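Local structure of AT5g51070/K3K7_27 (Arabidopsis thaliana, 5GKM) at residues A[32-37]-A[96-101]; A[53-58]-A[147-152]; A[68-73]-A[135-140]. The protein is the N-terminal domain of the Clp protease-associated chaperone ClpD, whose full-length chain probably binds and hydrolyses ATP. All blocks are in the same frame, centred on the assembly; numbering follows the deposited sequence.

Interaction 1. Residues A[32-37]-A[96-101]; sequences MVYTQH and SISTKR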
# COMPACT_ATOMS: atom_id res chain seq x y z
N MET A 32 12.29 -5.64 3.78
CA MET A 32 11.51 -5.87 2.61
C MET A 32 10.12 -5.29 2.84
O MET A 32 9.63 -5.36 3.88
CB MET A 32 11.42 -7.35 2.37
CG MET A 32 10.56 -7.69 1.22
SD MET A 32 10.71 -9.41 0.79
CE MET A 32 11.94 -9.17 -0.45
N VAL A 33 9.52 -4.76 1.79
CA VAL A 33 8.23 -4.14 1.91
C VAL A 33 7.14 -5.18 1.64
O VAL A 33 7.06 -5.71 0.60
CB VAL A 33 8.07 -3.07 0.82
CG1 VAL A 33 6.70 -2.45 0.88
CG2 VAL A 33 9.10 -2.00 0.99
N TYR A 34 6.35 -5.46 2.64
CA TYR A 34 5.22 -6.32 2.51
C TYR A 34 3.94 -5.46 2.41
O TYR A 34 4.02 -4.29 2.45
CB TYR A 34 5.14 -7.35 3.62
CG TYR A 34 6.13 -8.49 3.53
CD1 TYR A 34 7.41 -8.35 3.97
CD2 TYR A 34 5.75 -9.69 3.01
CE1 TYR A 34 8.30 -9.40 3.89
CE2 TYR A 34 6.62 -10.75 2.91
CZ TYR A 34 7.90 -10.59 3.34
OH TYR A 34 8.75 -11.67 3.28
N THR A 35 2.80 -6.09 2.22
CA THR A 35 1.63 -5.33 1.84
C THR A 35 1.10 -4.41 2.91
O THR A 35 0.51 -3.45 2.61
CB THR A 35 0.53 -6.18 1.19
OG1 THR A 35 0.19 -7.26 2.03
CG2 THR A 35 1.01 -6.66 -0.10
N GLN A 36 1.29 -4.79 4.16
CA GLN A 36 0.90 -3.88 5.23
C GLN A 36 1.75 -2.58 5.21
O GLN A 36 1.32 -1.57 5.62
CB GLN A 36 0.92 -4.55 6.61
CG GLN A 36 2.30 -4.88 7.16
CD GLN A 36 2.81 -6.23 6.71
OE1 GLN A 36 2.38 -6.79 5.75
NE2 GLN A 36 3.75 -6.74 7.47
N HIS A 37 2.98 -2.69 4.78
CA HIS A 37 3.82 -1.54 4.61
C HIS A 37 3.39 -0.65 3.48
O HIS A 37 3.49 0.53 3.55
CB HIS A 37 5.29 -1.92 4.53
CG HIS A 37 5.69 -2.91 5.57
ND1 HIS A 37 6.25 -4.10 5.27
CD2 HIS A 37 5.58 -2.86 6.94
CE1 HIS A 37 6.47 -4.76 6.40
NE2 HIS A 37 6.08 -4.00 7.42
N SER A 96 8.18 -7.38 -1.54
CA SER A 96 7.83 -8.77 -1.44
C SER A 96 7.05 -9.27 -2.65
O SER A 96 6.58 -8.53 -3.38
CB SER A 96 7.03 -9.03 -0.19
OG SER A 96 5.76 -8.57 -0.30
N ILE A 97 6.95 -10.59 -2.79
CA ILE A 97 6.20 -11.16 -3.88
C ILE A 97 4.78 -10.66 -3.76
O ILE A 97 4.23 -10.29 -4.71
CB ILE A 97 6.20 -12.68 -3.75
CG1 ILE A 97 7.56 -13.18 -4.12
CG2 ILE A 97 5.16 -13.34 -4.64
CD1 ILE A 97 7.85 -14.58 -3.59
N SER A 98 4.26 -10.70 -2.56
CA SER A 98 2.77 -10.12 -2.46
C SER A 98 2.61 -8.59 -2.96
O SER A 98 1.70 -8.25 -3.59
CB SER A 98 2.32 -10.31 -1.00
OG SER A 98 3.27 -9.77 -0.06
N THR A 99 3.60 -7.81 -2.53
CA THR A 99 3.61 -6.45 -2.90
C THR A 99 3.74 -6.34 -4.42
O THR A 99 3.11 -5.55 -4.98
CB THR A 99 4.72 -5.66 -2.16
OG1 THR A 99 4.51 -5.81 -0.78
CG2 THR A 99 4.69 -4.20 -2.56
N LYS A 100 4.60 -7.13 -5.02
CA LYS A 100 4.75 -7.06 -6.45
C LYS A 100 3.45 -7.46 -7.17
O LYS A 100 3.15 -6.99 -8.22
CB LYS A 100 5.92 -7.92 -6.92
CG LYS A 100 7.28 -7.38 -6.50
CD LYS A 100 8.39 -8.33 -6.95
CE LYS A 100 9.80 -7.96 -6.56
NZ LYS A 100 10.22 -6.69 -7.20
N ARG A 101 2.77 -8.40 -6.58
CA ARG A 101 1.52 -8.85 -7.13
C ARG A 101 0.54 -7.69 -7.11
O ARG A 101 -0.15 -7.48 -8.03
CB ARG A 101 1.01 -10.02 -6.34
CG ARG A 101 -0.32 -10.52 -6.80
CD ARG A 101 -0.69 -11.89 -6.27
NE ARG A 101 -2.13 -12.11 -6.48
CZ ARG A 101 -2.89 -13.03 -5.89
NH1 ARG A 101 -2.39 -13.91 -5.07
NH2 ARG A 101 -4.18 -13.08 -6.14
O HOH W 1 2.29 -9.06 2.13
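The carbonyl oxygen of Val33 meets the start of helix 97-112, where Ser96 and Thr99 grip it with two hydrogen bonds. Ser96 N donates at 2.9 Å to Val33 O with a nearly straight N-H (164°). Thr99 OG1 reaches Val33 O, also at 2.9 Å, from the opposite face of the carbonyl plane and well above it, not on a lone pair. Thr99 can do so because OG1 stands anti to its own carbonyl carbon (chi1 -58°), which turns the hydroxyl toward residues 32-37. Ser96, the N-cap residue, adds a CH-pi contact: its CB sits over one face of the Tyr34 ring, 3.7 Å from the centroid of that ring. Thr35 completes this tight, buried part, its methyl CG2 lying 3.7 Å from Thr99 OG1.

Met32 and Ser98 form the looser, partly exposed side. Met32 SD lies 3.7 Å from Ser96 CA at this margin. A water accepts from Thr35 N at 3.0 Å; its link to Ser98, a residue with two conformers, is doubtful. Beyond the two segments, Thr35 OG1 bonds to Asp131, and Tyr34 OH to the backbone N of Glu81.

In this Clp R domain the contact ties the entry of helix 35-45 to that of helix 97-112. The chemistry amounts to a buried carbonyl gripped from both faces, with a hydroxyl and a backbone amide at a helix start as donors, which restricts rotation of the Val33 peptide group.

Interaction 2. Residues A[53-58]-A[147-152]; sequences LGSGIT and NLLTAA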
# COMPACT_ATOMS: atom_id res chain seq x y z
N LEU A 53 -8.59 7.77 1.93
CA LEU A 53 -9.76 7.44 1.12
C LEU A 53 -11.04 7.95 1.81
O LEU A 53 -12.10 7.40 1.65
CB LEU A 53 -9.79 5.95 0.79
CG LEU A 53 -8.75 5.50 -0.21
CD1 LEU A 53 -8.71 4.01 -0.28
CD2 LEU A 53 -9.00 6.08 -1.57
N GLY A 54 -10.89 9.00 2.58
CA GLY A 54 -11.99 9.67 3.23
C GLY A 54 -12.49 8.96 4.44
O GLY A 54 -13.54 9.28 4.94
N SER A 55 -11.74 7.98 4.89
CA SER A 55 -12.14 7.11 5.96
C SER A 55 -11.87 7.54 7.40
O SER A 55 -12.23 6.83 8.31
CB SER A 55 -11.43 5.78 5.80
OG SER A 55 -10.09 5.91 6.17
N GLY A 56 -11.15 8.61 7.60
CA GLY A 56 -10.75 8.95 8.93
C GLY A 56 -9.55 8.20 9.50
O GLY A 56 -9.16 8.42 10.59
N ILE A 57 -9.00 7.29 8.71
CA ILE A 57 -7.78 6.64 9.09
C ILE A 57 -6.62 7.58 8.94
O ILE A 57 -6.51 8.22 7.99
CB ILE A 57 -7.54 5.39 8.24
CG1 ILE A 57 -8.51 4.30 8.63
CG2 ILE A 57 -6.14 4.83 8.43
CD1 ILE A 57 -8.55 3.15 7.67
N THR A 58 -5.74 7.57 9.92
CA THR A 58 -4.55 8.40 9.91
C THR A 58 -3.34 7.55 10.11
O THR A 58 -3.44 6.50 10.63
CB THR A 58 -4.53 9.46 11.05
OG1 THR A 58 -4.67 8.84 12.31
CG2 THR A 58 -5.58 10.45 10.85
N ASN A 147 -13.92 -3.21 1.78
CA ASN A 147 -14.67 -3.06 0.54
C ASN A 147 -15.19 -1.65 0.29
O ASN A 147 -15.22 -1.21 -0.82
CB ASN A 147 -15.72 -4.14 0.44
CG ASN A 147 -15.12 -5.54 0.39
OD1 ASN A 147 -14.03 -5.75 -0.11
ND2 ASN A 147 -15.80 -6.46 0.94
N LEU A 148 -15.57 -0.97 1.36
CA LEU A 148 -15.92 0.43 1.27
C LEU A 148 -14.74 1.31 0.85
O LEU A 148 -14.90 2.24 0.17
CB LEU A 148 -16.53 0.99 2.56
CG LEU A 148 -17.97 0.62 2.84
CD1 LEU A 148 -18.41 1.11 4.21
CD2 LEU A 148 -18.85 1.22 1.76
N LEU A 149 -13.57 0.99 1.36
CA LEU A 149 -12.38 1.69 0.91
C LEU A 149 -12.06 1.44 -0.56
O LEU A 149 -11.70 2.33 -1.23
CB LEU A 149 -11.16 1.36 1.77
CG LEU A 149 -11.18 1.72 3.23
CD1 LEU A 149 -9.87 1.38 3.89
CD2 LEU A 149 -11.34 3.18 3.39
N THR A 150 -12.22 0.21 -1.02
CA THR A 150 -12.01 -0.06 -2.43
C THR A 150 -12.97 0.75 -3.30
O THR A 150 -12.62 1.30 -4.29
CB THR A 150 -12.22 -1.54 -2.74
OG1 THR A 150 -11.44 -2.34 -1.87
CG2 THR A 150 -11.90 -1.88 -4.22
N ALA A 151 -14.21 0.81 -2.85
CA ALA A 151 -15.19 1.59 -3.55
C ALA A 151 -14.86 3.05 -3.58
O ALA A 151 -14.99 3.65 -4.58
CB ALA A 151 -16.59 1.37 -2.98
N ALA A 152 -14.39 3.56 -2.45
CA ALA A 152 -13.99 4.93 -2.40
C ALA A 152 -12.85 5.23 -3.38
O ALA A 152 -12.79 6.26 -3.91
CB ALA A 152 -13.60 5.34 -0.99
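Leu149 puts its two methyls against the loop 53-58: CD2 rests on Ser55 CB at 3.5 Å, and CD1 looks to Ile57 CD1 at 4.4 Å, a looser approach. Leu53 also packs on this helix. Its CD1 lies 3.6 Å from Leu149 O, alongside the helix backbone, while Leu53 CB sits 4.1 Å from Leu149 CD2, so the two leucine side chains pass at a slant. One turn on, Ala152 CB lies 3.7 Å from Leu53 O. No hydrogen bond crosses this contact; it is apolar packing, with methyls at van der Waals distance from carbonyl oxygens and methylenes against the CD2 methyl of Leu149.

What holds the loop in shape comes next. Ser55 OG accepts from Ile57 N at 3.1 Å, an ST turn, and also bonds to Phe52 O, so the hydroxyl is engaged within the loop. A chi1 of 75° sets OG between the backbone N and the carbonyl carbon of Ser55, turning it back to these two loop partners. Asp46 takes the backbone N of Leu53, and Gly56 has a backbone bond to Gln50, bracing the loop from its earlier residues. Leu53, Gly54 and Gly56 all have positive phi, and the side chains of Leu53 and Ile57 both point to the helix.

The loop joins helix 35-45 to helix 59-71, and helix 146-158 packs against it near the C-terminal end of this all-helical Clp R domain. Leu149 packs further on Phe128 of helix 120-130 and Leu139 of helix 134-142, Ile57 touches Leu139 and Leu142, and Leu53 reaches along helix 146-158 to Ala153 and Arg156.

Interaction 3. Residues A[68-73]-A[135-140]; sequences SIWDEA and AGRVLK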
# COMPACT_ATOMS: atom_id res chain seq x y z
N SER A 68 1.71 -3.56 16.31
CA SER A 68 1.11 -4.48 17.21
C SER A 68 0.87 -5.86 16.59
O SER A 68 1.18 -6.88 17.17
CB SER A 68 -0.18 -3.88 17.72
OG SER A 68 -0.78 -4.81 18.55
N ILE A 69 0.34 -5.86 15.40
CA ILE A 69 -0.01 -7.12 14.77
C ILE A 69 1.15 -8.05 14.47
O ILE A 69 1.09 -9.20 14.74
CB ILE A 69 -0.87 -6.88 13.49
CG1 ILE A 69 -2.16 -6.22 13.88
CG2 ILE A 69 -1.22 -8.16 12.78
CD1 ILE A 69 -2.86 -5.58 12.73
N TRP A 70 2.20 -7.48 13.91
CA TRP A 70 3.37 -8.21 13.49
C TRP A 70 4.51 -8.27 14.48
O TRP A 70 5.35 -9.13 14.33
CB TRP A 70 3.89 -7.67 12.15
CG TRP A 70 3.05 -8.18 11.01
CD1 TRP A 70 3.21 -9.37 10.34
CD2 TRP A 70 1.85 -7.60 10.45
NE1 TRP A 70 2.24 -9.55 9.41
CE2 TRP A 70 1.38 -8.54 9.43
CE3 TRP A 70 1.16 -6.44 10.64
CZ2 TRP A 70 0.25 -8.30 8.70
CZ3 TRP A 70 0.03 -6.23 9.90
CH2 TRP A 70 -0.43 -7.15 8.96
N ASP A 71 4.59 -7.31 15.41
CA ASP A 71 5.78 -7.26 16.27
C ASP A 71 5.66 -7.46 17.78
O ASP A 71 6.65 -7.67 18.43
CB ASP A 71 6.59 -6.01 15.98
CG ASP A 71 7.46 -6.15 14.76
OD1 ASP A 71 6.99 -5.88 13.66
OD2 ASP A 71 8.60 -6.57 14.91
N GLU A 72 4.44 -7.42 18.31
CA GLU A 72 4.28 -7.52 19.75
C GLU A 72 4.07 -8.95 20.28
O GLU A 72 4.21 -9.17 21.43
CB GLU A 72 3.18 -6.58 20.21
CG GLU A 72 3.62 -5.11 20.11
CD GLU A 72 4.53 -4.65 21.27
OE1 GLU A 72 5.18 -5.47 21.86
OE2 GLU A 72 4.55 -3.49 21.59
N ALA A 73 3.70 -9.87 19.38
CA ALA A 73 3.60 -11.29 19.68
C ALA A 73 4.36 -12.17 18.66
O ALA A 73 5.48 -11.89 18.38
CB ALA A 73 2.15 -11.72 19.83
N ALA A 135 -3.27 -6.59 4.55
CA ALA A 135 -3.97 -5.31 4.64
C ALA A 135 -5.25 -5.38 5.44
O ALA A 135 -5.54 -4.52 6.20
CB ALA A 135 -4.26 -4.74 3.25
N GLY A 136 -5.97 -6.45 5.23
CA GLY A 136 -7.18 -6.69 5.95
C GLY A 136 -6.97 -6.77 7.42
O GLY A 136 -7.82 -6.33 8.13
N ARG A 137 -5.89 -7.36 7.86
CA ARG A 137 -5.68 -7.44 9.29
C ARG A 137 -5.55 -6.08 9.93
O ARG A 137 -6.04 -5.86 10.98
CB ARG A 137 -4.46 -8.26 9.60
CG ARG A 137 -4.53 -9.68 9.09
CD ARG A 137 -3.22 -10.40 9.27
NE ARG A 137 -3.01 -10.78 10.63
CZ ARG A 137 -1.90 -11.36 11.07
NH1 ARG A 137 -0.92 -11.63 10.24
NH2 ARG A 137 -1.76 -11.69 12.34
N VAL A 138 -4.82 -5.19 9.28
CA VAL A 138 -4.70 -3.86 9.76
C VAL A 138 -6.03 -3.10 9.76
O VAL A 138 -6.36 -2.46 10.69
CB VAL A 138 -3.72 -3.07 8.89
CG1 VAL A 138 -3.56 -1.64 9.35
CG2 VAL A 138 -2.39 -3.76 8.84
N LEU A 139 -6.77 -3.22 8.67
CA LEU A 139 -8.03 -2.54 8.59
C LEU A 139 -9.00 -3.06 9.66
O LEU A 139 -9.72 -2.31 10.23
CB LEU A 139 -8.62 -2.59 7.18
CG LEU A 139 -7.78 -1.86 6.13
CD1 LEU A 139 -8.37 -2.07 4.75
CD2 LEU A 139 -7.71 -0.38 6.36
N LYS A 140 -8.95 -4.34 9.90
CA LYS A 140 -9.81 -4.91 10.91
C LYS A 140 -9.46 -4.34 12.28
O LYS A 140 -10.31 -4.03 13.04
CB LYS A 140 -9.73 -6.43 10.93
CG LYS A 140 -10.60 -7.07 12.00
CD LYS A 140 -10.55 -8.58 11.93
CE LYS A 140 -11.71 -9.19 12.71
NZ LYS A 140 -11.31 -10.44 13.41
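Arg137 lays its guanidinium against Ile69, whose CG2 sits over one face of the group, 3.6 Å from Arg137 NH2. The arginine chain is extended at chi2 but bends at chi3 (76°), and that bend brings the guanidinium to Ile69 CG2 and the Trp70 ring. Ile69 meets the second helix with two branches: CG2 takes the guanidinium, while the CG1 arm carries CD1 to the backbone of helix 134-142, ending 3.6 Å from Arg137 O and 3.9 Å from Val138 CA.

The two segments belong to helices 59-71 and 134-142 of the all-helical Clp R domain, one in each half of the chain, and the contact joins the Ile69-Trp70 part of the former to the latter.

Trp70 comes in next to Ile69. With CG anti to the carbonyl carbon (chi1 -78°), the indole swings toward the second helix, and Val138 CG2 meets it at the ring edge, close to the plane, 3.6 Å from Trp70 CZ3. Ile69 CG2 and the guanidinium lie side by side over the same face of the indole, toward its rim, with Arg137 CZ 4.2 Å above the Trp70 ring plane. The indole and guanidinium planes are turned 59° to each other, and the two side chains approach at a slant; Arg137 NH1 is 3.9 Å from Trp70 CZ2.

The side chain of Val138 also packs on Gln36 and Leu39 of helix 35-45. Asp76 accepts from Trp70 NE1 and lies at long, weak ion-pair range of Arg137 NH1, placing a negative charge beside both groups. Ser134 and Gln79 also touch the indole, and Arg141, one turn beyond Val138, packs on Ile69.

In the fold
Interaction 1 is the buried one, about 8 Å from the chain centre measured centre to centre, and it relies on hydrogen bonds to a loop carbonyl and a CH-pi contact. Interactions 2 and 3 lie farther out, at about 13 and 14 Å, partly buried, and neither has a hydrogen bond across its segments; 2 is aliphatic, whereas 3 adds a guanidinium and an indole. Gln36 of interaction 1 packs on Trp70 of helix 59-71 and Val138 of helix 134-142, both in interaction 3; the latter helix also reaches Leu149 and Ile57 of interaction 2 through Leu139. Interactions 1 and 2 do not touch and stand on opposite sides of the chain's centre.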